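Long-range contact in transcription termination factor NusA (Planctomyces limnophilus, PDB 4MTN), which probably takes part in both termination and antitermination of transcription, binding the RNA polymerase core enzyme and nascent RNA: residues 198-212 with 240-252. Numbering follows the deposited sequence.
Sequences RSLAREAGYRTKVAV and LGGERIEVVRWND
Strands 207-212 and 244-249 pair in parallel, from Tyr206 O taking Arg244 N to Val212 O taking Trp250 N at 2.7 Å; 244-249 is an outermost strand of the three-stranded sheet of a KH domain, of type II in NusA. Beyond the strand, Trp250 has CG anti to the backbone N (chi1 169°), which carries its indole over 207-212 toward strand 198-203. There Arg198 CG sits over the five-membered ring as a CH-pi contact, 3.7 Å from the centroid, while Ala211 CB meets the ring edge. With an alanine in place of Trp250, the aliphatic part of Arg198 would probably lose its cover and a gap would open beside Ala211. At the opposite end, the extended Glu243 crosses Arg202 at about a right angle, carboxylate and guanidinium nearly coplanar: OE1 accepts NH2 at 2.8 Å through its syn lone pair, and Gly205 N from above the carboxylate plane. Arg202 NH1 also binds the carbonyls of Arg173 and His175, tying this corner to the chain just ahead of helix 176-186. On the sheet face bearing Arg207 and Lys209, Arg207 NH1 lies 2.7 Å from Glu246 OE2, on its anti lone pair; Lys209 NZ is modelled doubtfully close to OE1. Two cations near one carboxylate would probably help keep it ionised.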
loop_
_atom_site.group_PDB
_atom_site.type_symbol
_atom_site.label_atom_id
_atom_site.label_comp_id
_atom_site.label_asym_id
_atom_site.label_seq_id
_atom_site.Cartn_x
_atom_site.Cartn_y
_atom_site.Cartn_z
ATOM N N ARG A 198 -10.958 8.101 -9.499
ATOM C CA ARG A 198 -9.778 8.957 -9.485
ATOM C C ARG A 198 -8.941 8.826 -8.214
ATOM O O ARG A 198 -7.713 8.760 -8.274
ATOM C CB ARG A 198 -10.197 10.414 -9.681
ATOM C CG ARG A 198 -11.005 10.642 -10.946
ATOM C CD ARG A 198 -10.204 10.274 -12.182
ATOM N NE ARG A 198 -9.046 11.145 -12.354
ATOM C CZ ARG A 198 -9.090 12.334 -12.944
ATOM N NH1 ARG A 198 -10.238 12.797 -13.423
ATOM N NH2 ARG A 198 -7.987 13.063 -13.055
ATOM N N SER A 199 -9.609 8.784 -7.065
ATOM C CA SER A 199 -8.912 8.783 -5.784
ATOM C C SER A 199 -9.653 7.967 -4.734
ATOM O O SER A 199 -10.881 7.884 -4.748
ATOM C CB SER A 199 -8.715 10.217 -5.287
ATOM O OG SER A 199 -7.997 10.242 -4.065
ATOM N N LEU A 200 -8.898 7.371 -3.815
ATOM C CA LEU A 200 -9.481 6.512 -2.793
ATOM C C LEU A 200 -8.782 6.684 -1.447
ATOM O O LEU A 200 -7.554 6.751 -1.376
ATOM C CB LEU A 200 -9.413 5.050 -3.231
ATOM C CG LEU A 200 -10.606 4.181 -2.845
ATOM C CD1 LEU A 200 -11.760 4.474 -3.772
ATOM C CD2 LEU A 200 -10.243 2.717 -2.905
ATOM N N ALA A 201 -9.576 6.755 -0.384
ATOM C CA ALA A 201 -9.052 6.867 0.973
ATOM C C ALA A 201 -9.796 5.906 1.893
ATOM O O ALA A 201 -11.015 5.994 2.032
ATOM C CB ALA A 201 -9.179 8.290 1.474
ATOM N N ARG A 202 -9.067 4.992 2.527
ATOM C CA ARG A 202 -9.714 3.925 3.280
ATOM C C ARG A 202 -9.207 3.739 4.709
ATOM O O ARG A 202 -8.004 3.772 4.969
ATOM C CB ARG A 202 -9.563 2.598 2.530
ATOM C CG ARG A 202 -10.248 1.433 3.223
ATOM C CD ARG A 202 -10.052 0.123 2.484
ATOM N NE ARG A 202 -10.964 -0.900 2.986
ATOM C CZ ARG A 202 -10.862 -2.197 2.715
ATOM N NH1 ARG A 202 -9.877 -2.641 1.944
ATOM N NH2 ARG A 202 -11.742 -3.050 3.221
ATOM N N GLU A 203 -10.149 3.556 5.631
ATOM C CA GLU A 203 -9.859 2.952 6.924
ATOM C C GLU A 203 -10.598 1.620 6.981
ATOM O O GLU A 203 -11.823 1.587 7.095
ATOM C CB GLU A 203 -10.279 3.864 8.075
ATOM C CG GLU A 203 -9.393 5.087 8.240
ATOM C CD GLU A 203 -9.658 5.829 9.533
ATOM O OE1 GLU A 203 -10.391 5.290 10.392
ATOM O OE2 GLU A 203 -9.134 6.950 9.692
ATOM N N ALA A 204 -9.840 0.529 6.909
ATOM C CA ALA A 204 -10.402 -0.800 6.678
ATOM C C ALA A 204 -11.405 -1.230 7.743
ATOM O O ALA A 204 -11.115 -1.205 8.938
ATOM C CB ALA A 204 -9.283 -1.825 6.580
ATOM N N GLY A 205 -12.588 -1.632 7.289
ATOM C CA GLY A 205 -13.634 -2.105 8.175
ATOM C C GLY A 205 -14.482 -0.990 8.752
ATOM O O GLY A 205 -15.411 -1.244 9.518
ATOM N N TYR A 206 -14.169 0.248 8.384
ATOM C CA TYR A 206 -14.875 1.396 8.941
ATOM C C TYR A 206 -15.436 2.337 7.876
ATOM O O TYR A 206 -16.650 2.412 7.693
ATOM C CB TYR A 206 -13.950 2.163 9.887
ATOM C CG TYR A 206 -13.592 1.384 11.133
ATOM C CD1 TYR A 206 -12.431 0.624 11.193
ATOM C CD2 TYR A 206 -14.423 1.403 12.245
ATOM C CE1 TYR A 206 -12.105 -0.093 12.332
ATOM C CE2 TYR A 206 -14.105 0.691 13.386
ATOM C CZ TYR A 206 -12.947 -0.055 13.425
ATOM O OH TYR A 206 -12.633 -0.763 14.561
ATOM N N ARG A 207 -14.563 3.054 7.174
ATOM C CA ARG A 207 -15.029 4.044 6.207
ATOM C C ARG A 207 -14.090 4.221 5.016
ATOM O O ARG A 207 -12.869 4.185 5.164
ATOM C CB ARG A 207 -15.238 5.390 6.904
ATOM C CG ARG A 207 -15.985 6.418 6.068
ATOM C CD ARG A 207 -16.378 7.623 6.906
ATOM N NE ARG A 207 -17.228 7.249 8.031
ATOM C CZ ARG A 207 -18.552 7.135 7.964
ATOM N NH1 ARG A 207 -19.183 7.366 6.821
ATOM N NH2 ARG A 207 -19.246 6.790 9.041
ATOM N N THR A 208 -14.676 4.424 3.838
ATOM C CA THR A 208 -13.912 4.666 2.618
ATOM C C THR A 208 -14.516 5.800 1.791
ATOM O O THR A 208 -15.697 5.763 1.445
ATOM C CB THR A 208 -13.837 3.402 1.739
ATOM O OG1 THR A 208 -13.248 2.330 2.482
ATOM C CG2 THR A 208 -13.003 3.666 0.495
ATOM N N LYS A 209 -13.703 6.804 1.476
ATOM C CA LYS A 209 -14.134 7.896 0.607
ATOM C C LYS A 209 -13.692 7.650 -0.834
ATOM O O LYS A 209 -12.514 7.408 -1.098
ATOM C CB LYS A 209 -13.585 9.237 1.103
ATOM C CG LYS A 209 -14.274 9.782 2.346
ATOM C CD LYS A 209 -13.697 11.135 2.744
ATOM C CE LYS A 209 -14.397 11.707 3.968
ATOM N NZ LYS A 209 -15.846 11.949 3.722
ATOM N N VAL A 210 -14.644 7.718 -1.762
ATOM C CA VAL A 210 -14.373 7.450 -3.171
ATOM C C VAL A 210 -14.652 8.665 -4.049
ATOM O O VAL A 210 -15.772 9.175 -4.080
ATOM C CB VAL A 210 -15.220 6.272 -3.695
ATOM C CG1 VAL A 210 -14.790 5.897 -5.108
ATOM C CG2 VAL A 210 -15.118 5.079 -2.758
ATOM N N ALA A 211 -13.631 9.122 -4.768
ATOM C CA ALA A 211 -13.790 10.236 -5.695
ATOM C C ALA A 211 -13.833 9.729 -7.134
ATOM O O ALA A 211 -12.885 9.103 -7.608
ATOM C CB ALA A 211 -12.666 11.242 -5.517
ATOM N N VAL A 212 -14.935 10.008 -7.824
ATOM C CA VAL A 212 -15.144 9.505 -9.178
ATOM C C VAL A 212 -15.353 10.633 -10.188
ATOM O O VAL A 212 -15.680 11.761 -9.818
ATOM C CB VAL A 212 -16.355 8.554 -9.241
ATOM C CG1 VAL A 212 -16.120 7.333 -8.364
ATOM C CG2 VAL A 212 -17.625 9.282 -8.819
ATOM N N LEU A 240 -17.232 -6.070 2.899
ATOM C CA LEU A 240 -16.141 -5.572 3.728
ATOM C C LEU A 240 -16.497 -5.619 5.212
ATOM O O LEU A 240 -15.723 -5.173 6.059
ATOM C CB LEU A 240 -15.773 -4.146 3.318
ATOM C CG LEU A 240 -15.325 -3.987 1.866
ATOM C CD1 LEU A 240 -15.018 -2.532 1.558
ATOM C CD2 LEU A 240 -14.121 -4.869 1.577
ATOM N N GLY A 241 -17.673 -6.156 5.522
ATOM C CA GLY A 241 -18.097 -6.314 6.902
ATOM C C GLY A 241 -18.825 -5.119 7.488
ATOM O O GLY A 241 -18.795 -4.900 8.700
ATOM N N GLY A 242 -19.485 -4.344 6.633
ATOM C CA GLY A 242 -20.246 -3.194 7.085
ATOM C C GLY A 242 -19.475 -1.893 7.005
ATOM O O GLY A 242 -19.828 -0.909 7.655
ATOM N N GLU A 243 -18.414 -1.890 6.208
ATOM C CA GLU A 243 -17.607 -0.693 6.003
ATOM C C GLU A 243 -18.399 0.376 5.250
ATOM O O GLU A 243 -19.013 0.095 4.221
ATOM C CB GLU A 243 -16.324 -1.046 5.245
ATOM C CG GLU A 243 -15.427 0.135 4.922
ATOM C CD GLU A 243 -14.077 -0.296 4.380
ATOM O OE1 GLU A 243 -13.746 -1.496 4.482
ATOM O OE2 GLU A 243 -13.344 0.565 3.851
ATOM N N ARG A 244 -18.389 1.598 5.774
ATOM C CA ARG A 244 -19.131 2.699 5.167
ATOM C C ARG A 244 -18.422 3.247 3.933
ATOM O O ARG A 244 -17.226 3.529 3.966
ATOM C CB ARG A 244 -19.351 3.820 6.184
ATOM C CG ARG A 244 -20.301 3.454 7.313
ATOM C CD ARG A 244 -21.632 2.965 6.765
ATOM N NE ARG A 244 -22.231 3.935 5.855
ATOM C CZ ARG A 244 -23.277 3.681 5.075
ATOM N NH1 ARG A 244 -23.844 2.483 5.091
ATOM N NH2 ARG A 244 -23.756 4.626 4.277
ATOM N N ILE A 245 -19.170 3.403 2.844
ATOM C CA ILE A 245 -18.593 3.871 1.589
ATOM C C ILE A 245 -19.241 5.165 1.104
ATOM O O ILE A 245 -20.437 5.204 0.811
ATOM C CB ILE A 245 -18.721 2.802 0.487
ATOM C CG1 ILE A 245 -18.011 1.516 0.915
ATOM C CG2 ILE A 245 -18.151 3.317 -0.823
ATOM C CD1 ILE A 245 -18.084 0.409 -0.108
ATOM N N GLU A 246 -18.440 6.223 1.026
ATOM C CA GLU A 246 -18.910 7.513 0.530
ATOM C C GLU A 246 -18.358 7.792 -0.862
ATOM O O GLU A 246 -17.145 7.872 -1.051
ATOM C CB GLU A 246 -18.504 8.642 1.480
ATOM C CG GLU A 246 -18.876 8.417 2.933
ATOM C CD GLU A 246 -18.306 9.487 3.844
ATOM O OE1 GLU A 246 -17.751 10.478 3.323
ATOM O OE2 GLU A 246 -18.408 9.336 5.079
ATOM N N VAL A 247 -19.249 7.941 -1.836
ATOM C CA VAL A 247 -18.834 8.272 -3.192
ATOM C C VAL A 247 -19.066 9.750 -3.472
ATOM O O VAL A 247 -20.196 10.233 -3.405
ATOM C CB VAL A 247 -19.585 7.432 -4.241
ATOM C CG1 VAL A 247 -19.128 7.807 -5.640
ATOM C CG2 VAL A 247 -19.368 5.951 -3.985
ATOM N N VAL A 248 -17.990 10.469 -3.777
ATOM C CA VAL A 248 -18.093 11.889 -4.085
ATOM C C VAL A 248 -17.559 12.194 -5.480
ATOM O O VAL A 248 -17.051 11.309 -6.170
ATOM C CB VAL A 248 -17.334 12.742 -3.053
ATOM C CG1 VAL A 248 -17.964 12.588 -1.676
ATOM C CG2 VAL A 248 -15.866 12.352 -3.021
ATOM N N ARG A 249 -17.668 13.454 -5.887
ATOM C CA ARG A 249 -17.271 13.854 -7.231
ATOM C C ARG A 249 -15.837 14.368 -7.254
ATOM O O ARG A 249 -15.462 15.226 -6.455
ATOM C CB ARG A 249 -18.223 14.924 -7.774
ATOM C CG ARG A 249 -18.024 15.243 -9.247
ATOM C CD ARG A 249 -18.782 16.499 -9.651
ATOM N NE ARG A 249 -20.227 16.351 -9.494
ATOM C CZ ARG A 249 -21.076 16.177 -10.502
ATOM N NH1 ARG A 249 -20.627 16.133 -11.750
ATOM N NH2 ARG A 249 -22.374 16.052 -10.265
ATOM N N TRP A 250 -15.039 13.836 -8.173
ATOM C CA TRP A 250 -13.666 14.294 -8.345
ATOM C C TRP A 250 -13.619 15.594 -9.140
ATOM O O TRP A 250 -14.405 15.797 -10.065
ATOM C CB TRP A 250 -12.819 13.227 -9.041
ATOM C CG TRP A 250 -11.477 13.736 -9.485
ATOM C CD1 TRP A 250 -11.153 14.227 -10.717
ATOM C CD2 TRP A 250 -10.284 13.815 -8.696
ATOM N NE1 TRP A 250 -9.833 14.603 -10.745
ATOM C CE2 TRP A 250 -9.276 14.360 -9.516
ATOM C CE3 TRP A 250 -9.969 13.475 -7.376
ATOM C CZ2 TRP A 250 -7.977 14.572 -9.061
ATOM C CZ3 TRP A 250 -8.678 13.686 -6.926
ATOM C CH2 TRP A 250 -7.698 14.231 -7.766
ATOM N N ASN A 251 -12.694 16.471 -8.768
ATOM C CA ASN A 251 -12.464 17.706 -9.504
ATOM C C ASN A 251 -10.993 18.105 -9.434
ATOM O O ASN A 251 -10.319 17.847 -8.437
ATOM C CB ASN A 251 -13.351 18.828 -8.963
ATOM C CG ASN A 251 -13.461 20.000 -9.923
ATOM O OD1 ASN A 251 -12.456 20.533 -10.392
ATOM N ND2 ASN A 251 -14.690 20.401 -10.225
ATOM N N ASP A 252 -10.501 18.728 -10.500
ATOM C CA ASP A 252 -9.102 19.137 -10.570
ATOM C C ASP A 252 -8.835 20.365 -9.704
ATOM O O ASP A 252 -7.690 20.651 -9.353
ATOM C CB ASP A 252 -8.699 19.413 -12.020
ATOM C CG ASP A 252 -8.740 18.165 -12.883
ATOM O OD1 ASP A 252 -8.402 17.076 -12.372
ATOM O OD2 ASP A 252 -9.111 18.274 -14.071
HETATM O O HOH W 1 -22.060 6.499 6.756
#